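Local coordinates for protein cryptochrome DASH, chloroplastic/mitochondrial (Arabidopsis thaliana, PDB 2J4D) that binds FAD and a methenyltetrahydrofolate light antenna and repairs cyclobutane pyrimidine dimers in single-stranded DNA, and may also act as a blue-light photoreceptor, at residues Gly174-His179 with Phe332-Ile337; Ile4-Ala9 with Gly245-Gly250. All coordinates share one frame; numbering follows the deposited sequence.

Interaction 1. Residues Gly174-His179 with Phe332-Ile337; sequences GSTMYH and FRFLSI. With FAD (flavin-adenine dinucleotide), chain C.
The ring of Phe334 meets the 174-179 loop with its far end: CZ lies 3.3 Å from Tyr178 O, which sits at the ring edge, close to the ring plane. A weakly positive aromatic C-H suits such a carbonyl oxygen, which also accepts a hydrogen bond from within the loop, Thr176 OG1 to Tyr178 O at 2.6 Å. That hydroxyl stands above the carbonyl plane, 43° out of it, and is itself a partner of Trp173 NE1, so Thr176 is tied down by its polar branch. Its methyl branch faces the helix: CG2 touches Arg333 CG at 3.5 Å and Phe334 CZ at 3.9 Å. Thr176 thus holds the loop together with its hydroxyl and meets the helix with its methyl.

Arg333 starts with CG opposite its backbone N (chi1 166°) and then bends twice, bringing one guanidinium face under Ser175 OG, which lies 3.8 Å from NE. No hydrogen bond crosses here; the charge is met by Glu144 through a salt bridge, with a weak, long ion pair to Asp424. About a quarter turn round the helix from Arg333, Phe332, part of the FAD pocket, presents its edge to the adenine, with CD2 3.7 Å from FAD N1A.

The loop, which follows strand 168-172, packs on helix 317-339 at the interface between the alpha/beta domain and the helical FAD-binding domain of the photolyase/cryptochrome fold. Arg329 and Asp330, one turn earlier on that helix, hydrogen-bond the loop backbone, while helix 194-204 adds Phe197 against Phe334 and helix 425-436 adds Cys426 against Arg333.

Interaction 2. Residues Ile4-Ala9 with Gly245-Gly250; sequences IHRVPA and GMRFVG
Arg247 N reaches His5 O at 2.8 Å and 171°, the straightest of three backbone hydrogen bonds that join strand 4-7 to strand 245-248 in parallel register; on its flanks His5 N binds Gly245 O at 2.7 Å and Val7 N binds Arg247 O at 2.9 Å. Val249, just past the strand, adds a fourth from its N to Val7 O, more bent at 146°. Gly245 has a positive phi, which glycine accommodates readily.

Arg6 and Arg247 share a face of this two-stranded sheet, their NH2 atoms 4.5 Å apart. Each has its own acid, Glu12 for Arg6 and Glu100 for Arg247, which probably offsets the like charges, and Arg247 NH1 also holds Phe248 O. The flat Arg6 guanidinium is covered on one face by Val249 CG2, centred over it 3.8 Å from CZ.

Val7 lies on the face that also carries His5, Met246 and Phe248, and packs against the last two. Its CB stands over the Phe248 ring in a CH-pi contact, 4.3 Å from the centroid. With CG1 opposite the backbone N (chi1 -175°), that methyl follows the same ring while CG2 meets Met246 CB at 3.8 Å; the branch at CB lets valine touch the ring and the methionine at once.

Pro8, behind a cis peptide bond, carries the chain onto Ala254 of helix 252-265 and Trp291 of helix 289-293. Helix 289-293 also brings Pro290 to Phe248, on the FAD-proximal side of the pair.

In the fold
From the N terminus the chain first lays down strand 4-7, whose partner comes only after the five-stranded parallel sheet is complete, so interaction 2 closes a loop of 235 residues. Within that loop lies segment 174-179, but its partner 332-337 comes after segment 245-250; the two closures therefore cross. Interaction 2 ties the N-terminal strand to the chain just ahead of helix 252-265, near the FAD, whereas interaction 1 joins the alpha/beta domain to a helix beside the FAD adenine. Their centres are 28 Å apart, on opposite sides of the chain's centre, with nearest atoms about 17 Å apart and no direct touch.

Interaction 1. Residues Gly174-His179 with Phe332-Ile337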
loop_
_atom_site.group_PDB
_atom_site.type_symbol
_atom_site.label_atom_id
_atom_site.label_comp_id
_atom_site.label_asym_id
_atom_site.label_seq_id
_atom_site.Cartn_x
_atom_site.Cartn_y
_atom_site.Cartn_z
ATOM N N GLY A 174 -12.050 7.775 2.981
ATOM C CA GLY A 174 -12.113 6.408 2.490
ATOM C C GLY A 174 -10.906 5.671 3.030
ATOM O O GLY A 174 -10.401 6.012 4.092
ATOM N N SER A 175 -10.448 4.659 2.306
ATOM C CA SER A 175 -9.269 3.882 2.681
ATOM C C SER A 175 -9.307 2.992 3.930
ATOM O O SER A 175 -8.698 1.933 3.917
ATOM C CB SER A 175 -8.030 4.799 2.761
ATOM O OG SER A 175 -8.054 5.664 3.891
ATOM N N THR A 176 -10.011 3.382 4.993
ATOM C CA THR A 176 -10.015 2.552 6.213
ATOM C C THR A 176 -11.173 1.568 6.370
ATOM O O THR A 176 -12.232 1.756 5.782
ATOM C CB THR A 176 -9.969 3.437 7.464
ATOM O OG1 THR A 176 -11.099 4.316 7.463
ATOM C CG2 THR A 176 -8.680 4.254 7.491
ATOM N N MET A 177 -10.970 0.519 7.173
ATOM C CA MET A 177 -12.016 -0.480 7.376
ATOM C C MET A 177 -13.072 0.111 8.289
ATOM O O MET A 177 -14.264 -0.050 8.051
ATOM C CB MET A 177 -11.460 -1.767 7.980
ATOM C CG MET A 177 -12.452 -2.926 7.922
ATOM S SD MET A 177 -11.636 -4.517 8.103
ATOM C CE MET A 177 -11.056 -4.412 9.809
ATOM N N TYR A 178 -12.621 0.776 9.347
ATOM C CA TYR A 178 -13.521 1.472 10.247
ATOM C C TYR A 178 -13.478 2.925 9.772
ATOM O O TYR A 178 -12.402 3.495 9.606
ATOM C CB TYR A 178 -13.039 1.387 11.698
ATOM C CG TYR A 178 -13.305 0.047 12.328
ATOM C CD1 TYR A 178 -12.332 -0.950 12.332
ATOM C CD2 TYR A 178 -14.550 -0.241 12.893
ATOM C CE1 TYR A 178 -12.592 -2.204 12.883
ATOM C CE2 TYR A 178 -14.821 -1.496 13.447
ATOM C CZ TYR A 178 -13.836 -2.470 13.437
ATOM O OH TYR A 178 -14.094 -3.706 13.979
ATOM N N HIS A 179 -14.644 3.518 9.557
ATOM C CA HIS A 179 -14.730 4.896 9.081
ATOM C C HIS A 179 -14.353 5.912 10.157
ATOM O O HIS A 179 -14.728 5.765 11.318
ATOM C CB HIS A 179 -16.152 5.171 8.572
ATOM C CG HIS A 179 -16.260 6.377 7.692
ATOM N ND1 HIS A 179 -16.111 7.662 8.164
ATOM C CD2 HIS A 179 -16.510 6.490 6.366
ATOM C CE1 HIS A 179 -16.265 8.518 7.169
ATOM N NE2 HIS A 179 -16.509 7.832 6.066
ATOM N N PHE A 332 -2.568 2.850 11.953
ATOM C CA PHE A 332 -1.495 3.731 11.504
ATOM C C PHE A 332 -2.016 4.879 10.646
ATOM O O PHE A 332 -1.447 5.970 10.649
ATOM C CB PHE A 332 -0.413 2.940 10.761
ATOM C CG PHE A 332 0.532 2.210 11.686
ATOM C CD1 PHE A 332 1.251 2.908 12.655
ATOM C CD2 PHE A 332 0.695 0.835 11.595
ATOM C CE1 PHE A 332 2.119 2.245 13.520
ATOM C CE2 PHE A 332 1.561 0.156 12.455
ATOM C CZ PHE A 332 2.276 0.861 13.418
ATOM N N ARG A 333 -3.099 4.636 9.917
ATOM C CA ARG A 333 -3.679 5.685 9.085
ATOM C C ARG A 333 -4.218 6.798 9.999
ATOM O O ARG A 333 -3.964 7.983 9.764
ATOM C CB ARG A 333 -4.799 5.094 8.210
ATOM C CG ARG A 333 -5.708 6.117 7.548
ATOM C CD ARG A 333 -5.004 6.925 6.482
ATOM N NE ARG A 333 -4.613 6.105 5.341
ATOM C CZ ARG A 333 -4.157 6.595 4.192
ATOM N NH1 ARG A 333 -4.038 7.909 4.027
ATOM N NH2 ARG A 333 -3.807 5.774 3.212
ATOM N N PHE A 334 -4.948 6.429 11.050
ATOM C CA PHE A 334 -5.477 7.456 11.956
ATOM C C PHE A 334 -4.337 8.091 12.748
ATOM O O PHE A 334 -4.340 9.290 13.012
ATOM C CB PHE A 334 -6.517 6.865 12.924
ATOM C CG PHE A 334 -7.765 6.353 12.244
ATOM C CD1 PHE A 334 -8.466 7.153 11.349
ATOM C CD2 PHE A 334 -8.240 5.068 12.505
ATOM C CE1 PHE A 334 -9.623 6.677 10.715
ATOM C CE2 PHE A 334 -9.398 4.583 11.880
ATOM C CZ PHE A 334 -10.086 5.392 10.983
ATOM N N LEU A 335 -3.343 7.284 13.102
ATOM C CA LEU A 335 -2.205 7.778 13.869
ATOM C C LEU A 335 -1.436 8.838 13.075
ATOM O O LEU A 335 -0.880 9.772 13.655
ATOM C CB LEU A 335 -1.291 6.605 14.237
ATOM C CG LEU A 335 -0.355 6.676 15.450
ATOM C CD1 LEU A 335 -1.098 7.144 16.692
ATOM C CD2 LEU A 335 0.222 5.288 15.688
ATOM N N SER A 336 -1.413 8.711 11.750
ATOM C CA SER A 336 -0.702 9.690 10.935
ATOM C C SER A 336 -1.305 11.068 11.161
ATOM O O SER A 336 -0.594 12.076 11.165
ATOM C CB SER A 336 -0.758 9.328 9.439
ATOM O OG SER A 336 -2.052 9.509 8.883
ATOM N N ILE A 337 -2.618 11.116 11.362
ATOM C CA ILE A 337 -3.285 12.386 11.594
ATOM C C ILE A 337 -2.898 12.947 12.953
ATOM O O ILE A 337 -2.542 14.122 13.077
ATOM C CB ILE A 337 -4.814 12.233 11.534
ATOM C CG1 ILE A 337 -5.217 11.663 10.170
ATOM C CG2 ILE A 337 -5.477 13.590 11.740
ATOM C CD1 ILE A 337 -6.696 11.345 10.041
HETATM P PA FAD C . -0.880 -9.845 5.887
HETATM O O1A FAD C . -1.598 -10.708 4.927
HETATM O O2A FAD C . -0.230 -10.445 7.076
HETATM O O5B FAD C . -1.862 -8.690 6.425
HETATM C C5B FAD C . -3.054 -8.334 5.691
HETATM C C4B FAD C . -3.092 -6.808 5.552
HETATM O O4B FAD C . -3.085 -6.235 6.858
HETATM C C3B FAD C . -1.897 -6.194 4.832
HETATM O O3B FAD C . -1.999 -6.290 3.421
HETATM C C2B FAD C . -1.919 -4.799 5.376
HETATM O O2B FAD C . -2.740 -3.895 4.670
HETATM C C1B FAD C . -2.344 -5.004 6.840
HETATM N N9A FAD C . -1.234 -5.111 7.811
HETATM C C8A FAD C . -0.661 -6.261 8.318
HETATM N N7A FAD C . 0.314 -6.007 9.181
HETATM C C5A FAD C . 0.376 -4.632 9.246
HETATM C C6A FAD C . 1.210 -3.755 9.978
HETATM N N6A FAD C . 2.150 -4.145 10.828
HETATM N N1A FAD C . 1.012 -2.395 9.800
HETATM C C2A FAD C . 0.050 -1.945 8.929
HETATM N N3A FAD C . -0.779 -2.730 8.199
HETATM C C4A FAD C . -0.568 -4.062 8.382
HETATM N N1 FAD C . 2.614 -2.149 5.162
HETATM C C2 FAD C . 2.125 -1.388 4.121
HETATM O O2 FAD C . 1.004 -1.571 3.681
HETATM N N3 FAD C . 2.952 -0.394 3.577
HETATM C C4 FAD C . 4.245 -0.126 4.022
HETATM O O4 FAD C . 4.931 0.769 3.495
HETATM C C4X FAD C . 4.741 -0.912 5.091
HETATM N N5 FAD C . 6.033 -0.715 5.602
HETATM C C5X FAD C . 6.472 -1.416 6.728
HETATM C C6 FAD C . 7.714 -1.129 7.309
HETATM C C7 FAD C . 8.191 -1.819 8.447
HETATM C C7M FAD C . 9.537 -1.459 9.026
HETATM C C8 FAD C . 7.361 -2.851 9.019
HETATM C C8M FAD C . 7.789 -3.647 10.241
HETATM C C9 FAD C . 6.110 -3.147 8.444
HETATM C C9A FAD C . 5.638 -2.444 7.296
HETATM N N10 FAD C . 4.376 -2.725 6.691
HETATM C C10 FAD C . 3.893 -1.921 5.636
HETATM C "C1'" FAD C . 3.381 -3.593 7.400
HETATM C "C2'" FAD C . 3.387 -5.093 7.041
HETATM O "O2'" FAD C . 4.705 -5.604 7.138
HETATM C "C3'" FAD C . 2.861 -5.289 5.621
HETATM O "O3'" FAD C . 1.548 -4.711 5.481
HETATM C "C4'" FAD C . 2.722 -6.758 5.184
HETATM O "O4'" FAD C . 3.997 -7.403 5.199
HETATM C "C5'" FAD C . 2.134 -6.804 3.780
HETATM O "O5'" FAD C . 1.973 -8.161 3.363
HETATM P P FAD C . 0.646 -9.005 3.480
HETATM O O1P FAD C . -0.349 -8.274 2.676
HETATM O O2P FAD C . 0.918 -10.395 3.023
HETATM O O3P FAD C . 0.286 -9.143 5.020
#

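Interaction 2. Residues Ile4-Ala9 with Gly245-Gly250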
loop_
_atom_site.group_PDB
_atom_site.type_symbol
_atom_site.label_atom_id
_atom_site.label_comp_id
_atom_site.label_asym_id
_atom_site.label_seq_id
_atom_site.Cartn_x
_atom_site.Cartn_y
_atom_site.Cartn_z
ATOM N N ILE A 4 9.787 -16.931 -11.447
ATOM C CA ILE A 4 9.007 -15.840 -10.910
ATOM C C ILE A 4 7.604 -16.376 -10.708
ATOM O O ILE A 4 7.072 -17.093 -11.552
ATOM C CB ILE A 4 8.995 -14.631 -11.871
ATOM C CG1 ILE A 4 8.869 -15.115 -13.318
ATOM C CG2 ILE A 4 10.259 -13.800 -11.670
ATOM C CD1 ILE A 4 9.184 -14.056 -14.364
ATOM N N HIS A 5 7.026 -16.051 -9.560
ATOM C CA HIS A 5 5.683 -16.488 -9.227
ATOM C C HIS A 5 4.773 -15.278 -9.345
ATOM O O HIS A 5 4.915 -14.319 -8.589
ATOM C CB HIS A 5 5.669 -17.021 -7.800
ATOM C CG HIS A 5 6.817 -17.931 -7.496
ATOM N ND1 HIS A 5 7.574 -17.822 -6.349
ATOM C CD2 HIS A 5 7.357 -18.949 -8.209
ATOM C CE1 HIS A 5 8.533 -18.731 -6.369
ATOM N NE2 HIS A 5 8.424 -19.426 -7.487
ATOM N N ARG A 6 3.869 -15.308 -10.318
ATOM C CA ARG A 6 2.927 -14.213 -10.509
ATOM C C ARG A 6 1.977 -14.174 -9.319
ATOM O O ARG A 6 1.525 -15.217 -8.853
ATOM C CB ARG A 6 2.078 -14.425 -11.766
ATOM C CG ARG A 6 2.671 -13.931 -13.069
ATOM C CD ARG A 6 1.571 -13.852 -14.130
ATOM N NE ARG A 6 1.544 -12.551 -14.799
ATOM C CZ ARG A 6 0.436 -11.950 -15.225
ATOM N NH1 ARG A 6 -0.744 -12.530 -15.051
ATOM N NH2 ARG A 6 0.503 -10.765 -15.821
ATOM N N VAL A 7 1.677 -12.979 -8.820
ATOM C CA VAL A 7 0.719 -12.852 -7.723
ATOM C C VAL A 7 -0.304 -11.853 -8.229
ATOM O O VAL A 7 0.035 -10.700 -8.493
ATOM C CB VAL A 7 1.351 -12.292 -6.432
ATOM C CG1 VAL A 7 0.302 -12.306 -5.290
ATOM C CG2 VAL A 7 2.565 -13.112 -6.040
ATOM N N PRO A 8 -1.554 -12.294 -8.439
ATOM C CA PRO A 8 -2.062 -13.661 -8.238
ATOM C C PRO A 8 -1.499 -14.570 -9.334
ATOM O O PRO A 8 -0.997 -14.080 -10.347
ATOM C CB PRO A 8 -3.569 -13.488 -8.360
ATOM C CG PRO A 8 -3.689 -12.384 -9.386
ATOM C CD PRO A 8 -2.615 -11.405 -8.947
ATOM N N ALA A 9 -1.586 -15.882 -9.143
ATOM C CA ALA A 9 -1.053 -16.817 -10.136
ATOM C C ALA A 9 -2.054 -17.129 -11.248
ATOM O O ALA A 9 -1.747 -17.863 -12.187
ATOM C CB ALA A 9 -0.606 -18.111 -9.447
ATOM N N GLY A 245 11.412 -14.739 -7.641
ATOM C CA GLY A 245 10.385 -14.557 -6.630
ATOM C C GLY A 245 9.030 -14.065 -7.101
ATOM O O GLY A 245 8.629 -14.287 -8.236
ATOM N N MET A 246 8.323 -13.374 -6.216
ATOM C CA MET A 246 6.992 -12.877 -6.521
ATOM C C MET A 246 6.923 -11.662 -7.429
ATOM O O MET A 246 7.545 -10.633 -7.175
ATOM C CB MET A 246 6.246 -12.580 -5.220
ATOM C CG MET A 246 6.015 -13.812 -4.372
ATOM S SD MET A 246 5.076 -13.468 -2.880
ATOM C CE MET A 246 6.390 -12.969 -1.746
ATOM N N ARG A 247 6.137 -11.805 -8.488
ATOM C CA ARG A 247 5.917 -10.753 -9.464
ATOM C C ARG A 247 4.455 -10.320 -9.266
ATOM O O ARG A 247 3.538 -10.968 -9.761
ATOM C CB ARG A 247 6.146 -11.326 -10.871
ATOM C CG ARG A 247 6.179 -10.329 -12.019
ATOM C CD ARG A 247 4.813 -9.781 -12.325
ATOM N NE ARG A 247 4.689 -9.357 -13.720
ATOM C CZ ARG A 247 4.040 -8.263 -14.110
ATOM N NH1 ARG A 247 3.459 -7.470 -13.211
ATOM N NH2 ARG A 247 3.960 -7.967 -15.403
ATOM N N PHE A 248 4.243 -9.248 -8.506
ATOM C CA PHE A 248 2.892 -8.734 -8.264
ATOM C C PHE A 248 2.369 -8.068 -9.526
ATOM O O PHE A 248 3.112 -7.376 -10.216
ATOM C CB PHE A 248 2.910 -7.717 -7.118
ATOM C CG PHE A 248 3.018 -8.341 -5.755
ATOM C CD1 PHE A 248 1.878 -8.578 -4.994
ATOM C CD2 PHE A 248 4.257 -8.685 -5.235
ATOM C CE1 PHE A 248 1.969 -9.148 -3.724
ATOM C CE2 PHE A 248 4.362 -9.257 -3.966
ATOM C CZ PHE A 248 3.216 -9.488 -3.212
ATOM N N VAL A 249 1.082 -8.258 -9.802
ATOM C CA VAL A 249 0.432 -7.716 -10.994
ATOM C C VAL A 249 -0.484 -6.550 -10.618
ATOM O O VAL A 249 -1.448 -6.734 -9.889
ATOM C CB VAL A 249 -0.398 -8.831 -11.672
ATOM C CG1 VAL A 249 -1.044 -8.326 -12.963
ATOM C CG2 VAL A 249 0.507 -10.027 -11.948
ATOM N N GLY A 250 -0.185 -5.359 -11.125
ATOM C CA GLY A 250 -0.985 -4.195 -10.787
ATOM C C GLY A 250 -2.424 -4.212 -11.261
ATOM O O GLY A 250 -2.779 -4.920 -12.208
#